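Local coordinates for ferric uptake regulation protein (Pseudomonas aeruginosa PAO1, PDB 6H1C) that probably represses iron-uptake genes in response to cellular iron, binding DNA through a winged-helix domain once its regulatory metal sites are filled, at residues V2-L7 with P17-L22; E29-S34 with V78-D83. The protein carries 2 engineered substitutions. All blocks are in the same frame, centred on the assembly; numbering follows the deposited sequence.

Contact 1: residues V2-L7 with P17-L22. With ZN (zinc ion), chain V.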
ATOM      1  N   VAL B   2      29.235   6.717  -7.797  1.00 61.11           N
ATOM      2  CA  VAL B   2      29.166   8.077  -8.326  1.00 62.29           C
ATOM      3  C   VAL B   2      27.695   8.424  -8.519  1.00 56.36           C
ATOM      4  O   VAL B   2      27.074   8.058  -9.523  1.00 53.65           O
ATOM      5  CB  VAL B   2      29.962   8.226  -9.622  1.00 63.46           C
ATOM      6  CG1 VAL B   2      29.337   9.303 -10.502  1.00 60.19           C
ATOM      7  CG2 VAL B   2      31.412   8.566  -9.302  1.00 57.69           C
ATOM      8  N   GLU B   3      27.141   9.150  -7.547  1.00 55.82           N
ATOM      9  CA  GLU B   3      25.712   9.438  -7.546  1.00 55.94           C
ATOM     10  C   GLU B   3      25.273  10.069  -8.855  1.00 51.91           C
ATOM     11  O   GLU B   3      24.195   9.755  -9.377  1.00 51.80           O
ATOM     12  CB  GLU B   3      25.362  10.352  -6.371  1.00 53.06           C
ATOM     13  CG  GLU B   3      25.524   9.695  -5.010  1.00 49.90           C
ATOM     14  CD  GLU B   3      26.975   9.498  -4.623  1.00 55.19           C
ATOM     15  OE1 GLU B   3      27.825  10.307  -5.055  1.00 60.21           O
ATOM     16  OE2 GLU B   3      27.266   8.532  -3.887  1.00 58.07           O
ATOM     17  N   ASN B   4      26.112  10.944  -9.410  1.00 54.68           N
ATOM     18  CA  ASN B   4      25.714  11.741 -10.567  1.00 54.28           C
ATOM     19  C   ASN B   4      25.663  10.899 -11.835  1.00 50.82           C
ATOM     20  O   ASN B   4      24.814  11.122 -12.704  1.00 52.02           O
ATOM     21  CB  ASN B   4      26.677  12.916 -10.727  1.00 59.03           C
ATOM     22  CG  ASN B   4      27.017  13.572  -9.393  1.00 67.87           C
ATOM     23  OD1 ASN B   4      27.770  13.011  -8.581  1.00 69.58           O
ATOM     24  ND2 ASN B   4      26.463  14.761  -9.159  1.00 61.72           N
ATOM     25  N   SER B   5      26.572   9.945 -11.974  1.00 50.62           N
ATOM     26  CA  SER B   5      26.434   8.984 -13.053  1.00 53.06           C
ATOM     27  C   SER B   5      25.193   8.121 -12.864  1.00 55.80           C
ATOM     28  O   SER B   5      24.536   7.740 -13.845  1.00 52.27           O
ATOM     29  CB  SER B   5      27.689   8.123 -13.130  1.00 52.95           C
ATOM     30  OG  SER B   5      27.548   7.106 -14.102  1.00 68.57           O
ATOM     31  N   GLU B   6      24.849   7.807 -11.619  1.00 50.46           N
ATOM     32  CA  GLU B   6      23.670   6.985 -11.385  1.00 53.67           C
ATOM     33  C   GLU B   6      22.398   7.742 -11.744  1.00 51.75           C
ATOM     34  O   GLU B   6      21.510   7.206 -12.418  1.00 50.11           O
ATOM     35  CB  GLU B   6      23.645   6.509  -9.935  1.00 48.90           C
ATOM     36  CG  GLU B   6      24.585   5.354  -9.687  1.00 54.47           C
ATOM     37  CD  GLU B   6      24.480   4.278 -10.766  1.00 62.44           C
ATOM     38  OE1 GLU B   6      23.369   4.055 -11.297  1.00 59.01           O
ATOM     39  OE2 GLU B   6      25.517   3.661 -11.097  1.00 66.53           O
ATOM     40  N   LEU B   7      22.295   8.999 -11.310  1.00 43.76           N
ATOM     41  CA  LEU B   7      21.096   9.769 -11.606  1.00 42.93           C
ATOM     42  C   LEU B   7      20.908   9.953 -13.098  1.00 45.33           C
ATOM     43  O   LEU B   7      19.770  10.048 -13.575  1.00 45.97           O
ATOM     44  CB  LEU B   7      21.156  11.125 -10.908  1.00 45.15           C
ATOM     45  CG  LEU B   7      21.242  10.995  -9.390  1.00 43.59           C
ATOM     46  CD1 LEU B   7      20.878  12.302  -8.730  1.00 44.47           C
ATOM     47  CD2 LEU B   7      20.326   9.878  -8.928  1.00 40.08           C
ATOM     48  N   PRO B  17      18.939  17.625  -3.435  1.00 45.78           N
ATOM     49  CA  PRO B  17      18.295  16.600  -2.597  1.00 45.33           C
ATOM     50  C   PRO B  17      18.481  15.195  -3.141  1.00 37.67           C
ATOM     51  O   PRO B  17      18.720  14.263  -2.366  1.00 40.59           O
ATOM     52  CB  PRO B  17      16.823  17.028  -2.588  1.00 32.33           C
ATOM     53  CG  PRO B  17      16.658  17.789  -3.856  1.00 44.31           C
ATOM     54  CD  PRO B  17      17.957  18.515  -4.073  1.00 45.04           C
ATOM     55  N   ARG B  18      18.391  15.018  -4.458  1.00 36.49           N
ATOM     56  CA  ARG B  18      18.621  13.696  -5.019  1.00 31.94           C
ATOM     57  C   ARG B  18      20.034  13.215  -4.712  1.00 39.54           C
ATOM     58  O   ARG B  18      20.242  12.035  -4.416  1.00 40.68           O
ATOM     59  CB  ARG B  18      18.340  13.706  -6.521  1.00 31.23           C
ATOM     60  CG  ARG B  18      16.897  14.012  -6.869  1.00 29.02           C
ATOM     61  CD  ARG B  18      16.659  14.084  -8.383  1.00 36.23           C
ATOM     62  NE  ARG B  18      15.230  14.071  -8.697  1.00 35.81           N
ATOM     63  CZ  ARG B  18      14.697  14.328  -9.894  1.00 43.14           C
ATOM     64  NH1 ARG B  18      15.470  14.624 -10.934  1.00 48.82           N
ATOM     65  NH2 ARG B  18      13.379  14.277 -10.054  1.00 38.73           N
ATOM     66  N   VAL B  19      21.018  14.118  -4.725  1.00 41.58           N
ATOM     67  CA  VAL B  19      22.382  13.658  -4.465  1.00 38.73           C
ATOM     68  C   VAL B  19      22.628  13.450  -2.978  1.00 36.30           C
ATOM     69  O   VAL B  19      23.393  12.559  -2.589  1.00 36.28           O
ATOM     70  CB  VAL B  19      23.414  14.629  -5.059  1.00 40.79           C
ATOM     71  CG1 VAL B  19      24.801  14.062  -4.887  1.00 38.65           C
ATOM     72  CG2 VAL B  19      23.118  14.885  -6.535  1.00 43.19           C
ATOM     73  N   LYS B  20      22.000  14.255  -2.122  1.00 33.38           N
ATOM     74  CA  LYS B  20      22.218  14.089  -0.693  1.00 36.41           C
ATOM     75  C   LYS B  20      21.623  12.783  -0.197  1.00 37.46           C
ATOM     76  O   LYS B  20      22.243  12.074   0.606  1.00 38.81           O
ATOM     77  CB  LYS B  20      21.613  15.252   0.079  1.00 40.48           C
ATOM     78  CG  LYS B  20      22.220  16.603  -0.182  1.00 45.48           C
ATOM     79  CD  LYS B  20      21.667  17.582   0.845  1.00 55.28           C
ATOM     80  CE  LYS B  20      22.128  19.008   0.608  1.00 60.21           C
ATOM     81  NZ  LYS B  20      21.211  19.965   1.296  1.00 61.39           N
ATOM     82  N   ILE B  21      20.416  12.452  -0.659  1.00 35.13           N
ATOM     83  CA  ILE B  21      19.750  11.246  -0.185  1.00 31.56           C
ATOM     84  C   ILE B  21      20.462  10.003  -0.693  1.00 34.18           C
ATOM     85  O   ILE B  21      20.572   8.999   0.024  1.00 31.21           O
ATOM     86  CB  ILE B  21      18.274  11.262  -0.604  1.00 29.91           C
ATOM     87  CG1 ILE B  21      17.469  12.140   0.364  1.00 30.66           C
ATOM     88  CG2 ILE B  21      17.745   9.850  -0.622  1.00 26.21           C
ATOM     89  CD1 ILE B  21      16.325  12.903  -0.271  1.00 27.02           C
ATOM     90  N   LEU B  22      20.951  10.045  -1.936  1.00 36.56           N
ATOM     91  CA  LEU B  22      21.642   8.892  -2.505  1.00 36.30           C
ATOM     92  C   LEU B  22      22.977   8.666  -1.819  1.00 39.08           C
ATOM     93  O   LEU B  22      23.381   7.516  -1.597  1.00 39.52           O
ATOM     94  CB  LEU B  22      21.834   9.087  -4.004  1.00 36.96           C
ATOM     95  CG  LEU B  22      22.443   7.929  -4.788  1.00 40.16           C
ATOM     96  CD1 LEU B  22      21.630   6.671  -4.579  1.00 36.54           C
ATOM     97  CD2 LEU B  22      22.495   8.290  -6.263  1.00 38.51           C
TER
HETATM   98 ZN    ZN V 208      28.499   8.065  -2.349  1.00 61.56          ZN

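Contact 2: residues E29-S34 with V78-D83. With ZN (zinc ion), chain S.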
ATOM      1  N   GLU B  29      24.871   3.164   7.560  1.00 50.76           N
ATOM      2  CA  GLU B  29      25.350   2.055   8.373  1.00 57.36           C
ATOM      3  C   GLU B  29      24.355   0.900   8.356  1.00 60.01           C
ATOM      4  O   GLU B  29      24.729  -0.246   8.088  1.00 64.26           O
ATOM      5  CB  GLU B  29      25.611   2.543   9.803  1.00 62.32           C
ATOM      6  CG  GLU B  29      25.923   1.452  10.820  1.00 74.24           C
ATOM      7  CD  GLU B  29      27.375   1.000  10.795  1.00 81.28           C
ATOM      8  OE1 GLU B  29      28.125   1.422   9.879  1.00 78.33           O
ATOM      9  OE2 GLU B  29      27.765   0.224  11.700  1.00 76.80           O
ATOM     10  N   GLN B  30      23.081   1.188   8.624  1.00 61.56           N
ATOM     11  CA  GLN B  30      22.033   0.177   8.555  1.00 55.18           C
ATOM     12  C   GLN B  30      21.550   0.017   7.117  1.00 50.27           C
ATOM     13  O   GLN B  30      21.421   0.998   6.378  1.00 46.17           O
ATOM     14  CB  GLN B  30      20.864   0.547   9.470  1.00 53.82           C
ATOM     15  CG  GLN B  30      20.205   1.879   9.146  1.00 54.82           C
ATOM     16  CD  GLN B  30      18.964   2.158   9.998  1.00 60.17           C
ATOM     17  OE1 GLN B  30      18.117   1.281  10.188  1.00 59.43           O
ATOM     18  NE2 GLN B  30      18.855   3.385  10.515  1.00 61.03           N
ATOM     19  N   ARG B  31      21.289  -1.231   6.720  1.00 47.41           N
ATOM     20  CA  ARG B  31      20.962  -1.497   5.327  1.00 42.56           C
ATOM     21  C   ARG B  31      19.488  -1.262   5.013  1.00 38.40           C
ATOM     22  O   ARG B  31      19.162  -0.879   3.885  1.00 37.22           O
ATOM     23  CB  ARG B  31      21.351  -2.927   4.952  1.00 42.52           C
ATOM     24  CG  ARG B  31      21.027  -3.257   3.491  1.00 47.35           C
ATOM     25  CD  ARG B  31      21.345  -4.697   3.102  1.00 43.74           C
ATOM     26  NE  ARG B  31      22.428  -4.767   2.128  1.00 48.64           N
ATOM     27  CZ  ARG B  31      22.298  -4.456   0.846  1.00 42.73           C
ATOM     28  NH1 ARG B  31      21.133  -4.047   0.376  1.00 35.23           N
ATOM     29  NH2 ARG B  31      23.343  -4.549   0.048  1.00 41.46           N
ATOM     30  N   HIS B  32      18.591  -1.480   5.980  1.00 37.48           N
ATOM     31  CA  HIS B  32      17.148  -1.363   5.779  1.00 33.56           C
ATOM     32  C   HIS B  32      16.648  -0.134   6.509  1.00 34.41           C
ATOM     33  O   HIS B  32      16.531  -0.144   7.736  1.00 43.91           O
ATOM     34  CB  HIS B  32      16.404  -2.589   6.287  1.00 27.58           C
ATOM     35  CG  HIS B  32      16.915  -3.869   5.727  1.00 32.14           C
ATOM     36  ND1 HIS B  32      17.777  -4.684   6.420  1.00 37.82           N
ATOM     37  CD2 HIS B  32      16.712  -4.462   4.526  1.00 37.76           C
ATOM     38  CE1 HIS B  32      18.074  -5.734   5.673  1.00 38.49           C
ATOM     39  NE2 HIS B  32      17.440  -5.626   4.520  1.00 36.47           N
ATOM     40  N   MET B  33      16.298   0.897   5.768  1.00 34.61           N
ATOM     41  CA  MET B  33      15.935   2.166   6.370  1.00 33.45           C
ATOM     42  C   MET B  33      14.516   2.551   5.989  1.00 27.78           C
ATOM     43  O   MET B  33      14.141   2.473   4.816  1.00 27.10           O
ATOM     44  CB  MET B  33      16.913   3.251   5.935  1.00 35.02           C
ATOM     45  CG  MET B  33      18.338   3.007   6.388  1.00 39.62           C
ATOM     46  SD  MET B  33      19.400   4.428   6.068  1.00 51.69           S
ATOM     47  CE  MET B  33      18.786   5.562   7.309  1.00 43.47           C
ATOM     48  N   SER B  34      13.737   2.974   6.980  1.00 25.18           N
ATOM     49  CA  SER B  34      12.491   3.673   6.714  1.00 22.23           C
ATOM     50  C   SER B  34      12.757   5.056   6.113  1.00 24.24           C
ATOM     51  O   SER B  34      13.866   5.589   6.168  1.00 22.58           O
ATOM     52  CB  SER B  34      11.694   3.826   7.997  1.00 23.71           C
ATOM     53  OG  SER B  34      12.191   4.906   8.761  1.00 25.19           O
ATOM     54  N   VAL B  78      10.344  -0.211   3.761  1.00 22.18           N
ATOM     55  CA  VAL B  78      11.792  -0.302   3.910  1.00 22.00           C
ATOM     56  C   VAL B  78      12.418  -0.017   2.553  1.00 21.65           C
ATOM     57  O   VAL B  78      11.975  -0.563   1.541  1.00 20.99           O
ATOM     58  CB  VAL B  78      12.202  -1.690   4.419  1.00 23.44           C
ATOM     59  CG1 VAL B  78      13.677  -1.891   4.235  1.00 28.99           C
ATOM     60  CG2 VAL B  78      11.809  -1.854   5.875  1.00 25.91           C
ATOM     61  N   PHE B  79      13.421   0.842   2.514  1.00 20.03           N
ATOM     62  CA  PHE B  79      14.135   1.050   1.268  1.00 21.75           C
ATOM     63  C   PHE B  79      15.559   0.538   1.396  1.00 27.34           C
ATOM     64  O   PHE B  79      16.150   0.533   2.478  1.00 35.17           O
ATOM     65  CB  PHE B  79      14.131   2.506   0.858  1.00 25.38           C
ATOM     66  CG  PHE B  79      12.768   3.066   0.697  1.00 24.06           C
ATOM     67  CD1 PHE B  79      12.053   3.490   1.795  1.00 19.93           C
ATOM     68  CD2 PHE B  79      12.190   3.158  -0.549  1.00 22.90           C
ATOM     69  CE1 PHE B  79      10.801   3.997   1.655  1.00 21.62           C
ATOM     70  CE2 PHE B  79      10.928   3.667  -0.688  1.00 23.41           C
ATOM     71  CZ  PHE B  79      10.235   4.092   0.410  1.00 20.98           C
ATOM     72  N   GLU B  80      16.094   0.090   0.277  1.00 23.22           N
ATOM     73  CA  GLU B  80      17.277  -0.744   0.283  1.00 23.25           C
ATOM     74  C   GLU B  80      17.943  -0.524  -1.057  1.00 27.56           C
ATOM     75  O   GLU B  80      17.272  -0.591  -2.092  1.00 22.47           O
ATOM     76  CB  GLU B  80      16.880  -2.202   0.470  1.00 26.36           C
ATOM     77  CG  GLU B  80      17.994  -3.199   0.618  1.00 32.79           C
ATOM     78  CD  GLU B  80      17.451  -4.557   1.019  1.00 28.67           C
ATOM     79  OE1 GLU B  80      16.227  -4.671   1.158  1.00 31.57           O
ATOM     80  OE2 GLU B  80      18.219  -5.512   1.192  1.00 30.92           O
ATOM     81  N   LEU B  81      19.228  -0.194  -1.036  1.00 26.96           N
ATOM     82  CA  LEU B  81      19.952  -0.080  -2.286  1.00 29.38           C
ATOM     83  C   LEU B  81      19.762  -1.358  -3.089  1.00 33.45           C
ATOM     84  O   LEU B  81      19.834  -2.465  -2.549  1.00 33.52           O
ATOM     85  CB  LEU B  81      21.427   0.178  -2.017  1.00 35.55           C
ATOM     86  CG  LEU B  81      21.756   1.631  -1.689  1.00 35.95           C
ATOM     87  CD1 LEU B  81      23.246   1.764  -1.416  1.00 40.92           C
ATOM     88  CD2 LEU B  81      21.317   2.530  -2.837  1.00 33.73           C
ATOM     89  N   ALA B  82      19.479  -1.186  -4.381  1.00 27.71           N
ATOM     90  CA  ALA B  82      19.161  -2.298  -5.279  1.00 36.34           C
ATOM     91  C   ALA B  82      20.419  -3.053  -5.718  1.00 38.88           C
ATOM     92  O   ALA B  82      20.781  -3.083  -6.889  1.00 48.36           O
ATOM     93  CB  ALA B  82      18.396  -1.797  -6.496  1.00 29.58           C
ATOM     94  N   ASP B  83      21.077  -3.682  -4.761  1.00 39.58           N
ATOM     95  CA  ASP B  83      22.123  -4.634  -5.081  1.00 47.16           C
ATOM     96  C   ASP B  83      21.591  -6.061  -4.890  1.00 53.72           C
ATOM     97  O   ASP B  83      20.453  -6.280  -4.458  1.00 52.05           O
ATOM     98  CB  ASP B  83      23.364  -4.355  -4.240  1.00 42.18           C
ATOM     99  CG  ASP B  83      23.072  -4.378  -2.765  1.00 45.91           C
ATOM    100  OD1 ASP B  83      22.079  -5.014  -2.363  1.00 45.41           O
ATOM    101  OD2 ASP B  83      23.839  -3.763  -1.997  1.00 54.99           O
TER
HETATM  102 ZN    ZN S 205      17.909  -6.299   2.627  1.00 33.13          ZN
HETATM  103  O   HOH W   1      20.686   0.106   1.586  1.00 32.61           O

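Contact 1: residues V2-L7 with P17-L22
Leu22 lays its CD2 methyl against the aliphatic part of Glu3, 3.5 Å from Glu3 CB, while Leu22 CG lies 3.6 Å from Glu3 CG. The Glu3 chain bends at its second torsion (chi2 72°), which lifts the carboxylate off the leucine, and OE2 binds a zinc ion at 2.0 Å; Asp26, further along helix 16-26, belongs to the same site. One side chain thus gives its methylenes to the apolar interface and its head to the metal. A turn later Leu7 splits its branches: CD2 meets Leu22 CD2 at 3.8 Å, the two leucines running past each other in opposite senses, and CD1 rests 3.6 Å from Arg18 CB. Val19 touches both Glu3 and Leu7 as well, with CG1 4.0 Å from Glu3 CB and CG2 turned to Leu7 CD1. Beyond its CB, Arg18 stretches away, and its NH1 bonds to Lys13 O and to Gly11 O of the second subunit. The axes of helices 3-7 and 17-22 approach to 10.1 Å at 117°, so the short N-terminal helix lies steeply across its partner. Helix 16-26 in turn packs through Ile21 and Leu22 on helix 51-63, with Ile21 also touching helix 35-44.

Contact 2: residues E29-S34 with V78-D83
His32 and Glu80 run alongside each other to one zinc ion, imidazole and carboxylate planes 80° apart. His32 NE2 binds the metal at 2.1 Å; Glu80, extended beyond CG, binds it through OE2, modelled at 1.7 Å, which is shorter than usual for zinc-oxygen and so doubtful in its exact value, with Glu80 OE1 2.8 Å from the zinc as at most a long second contact. A chi1 of -54° carries the His32 ring alongside Glu80, with Val78 CG1 3.5 Å from His32 CB. His89 and Glu100 complete the site, and the rings of His32 and His89 meet at a steep angle. The backbone holds the two ligands in step: Met33 and Phe79 form a single antiparallel hydrogen-bonded bridge, with Phe79 N to Met33 O at 2.9 Å and nearly straight, and a weak return bond from Met33 N to Phe79 O. Strand 78-81 also pairs with strand 67-70, and the two strands form the wing of the winged-helix domain, so the loop before helix 35-44 joins the wing's other edge. One water extends the link, donating to Arg31 O and accepting from Leu81 N. Arg31 passes Glu80 at a slant, their planar groups 63° apart; its NH1 makes a weak, salt-bridging bond to Glu80 OE2 at 3.4 Å, which would probably temper the negative charge around the metal. Asp83 faces Arg31 from across the guanidinium edge, NH1 to Asp83 OD1 again being weak, though the modelled positions of Arg31 NH2 and Asp83 OD2 are doubtful.

The two contacts follow one another in the sequence, and helix 16-26 leads from contact 1 toward contact 2: it supplies 17-22, and the loop after it supplies 29-34. They lie about 15 Å apart between centres and about 5 Å between nearest atoms, without touching. Both adjoin helix 51-63, contact 1 through Arg18, Ile21 and Leu22, contact 2 through Phe79. Contact 1 lies nearer the periphery, its centre about 15 Å from that of the chain, against about 4 Å for the centre of contact 2. There His89 and Glu100, from strands of the three-stranded sheet, join His32 and Glu80 on zinc, consistent with metal coupling the helical DNA-binding part to the C-terminal part.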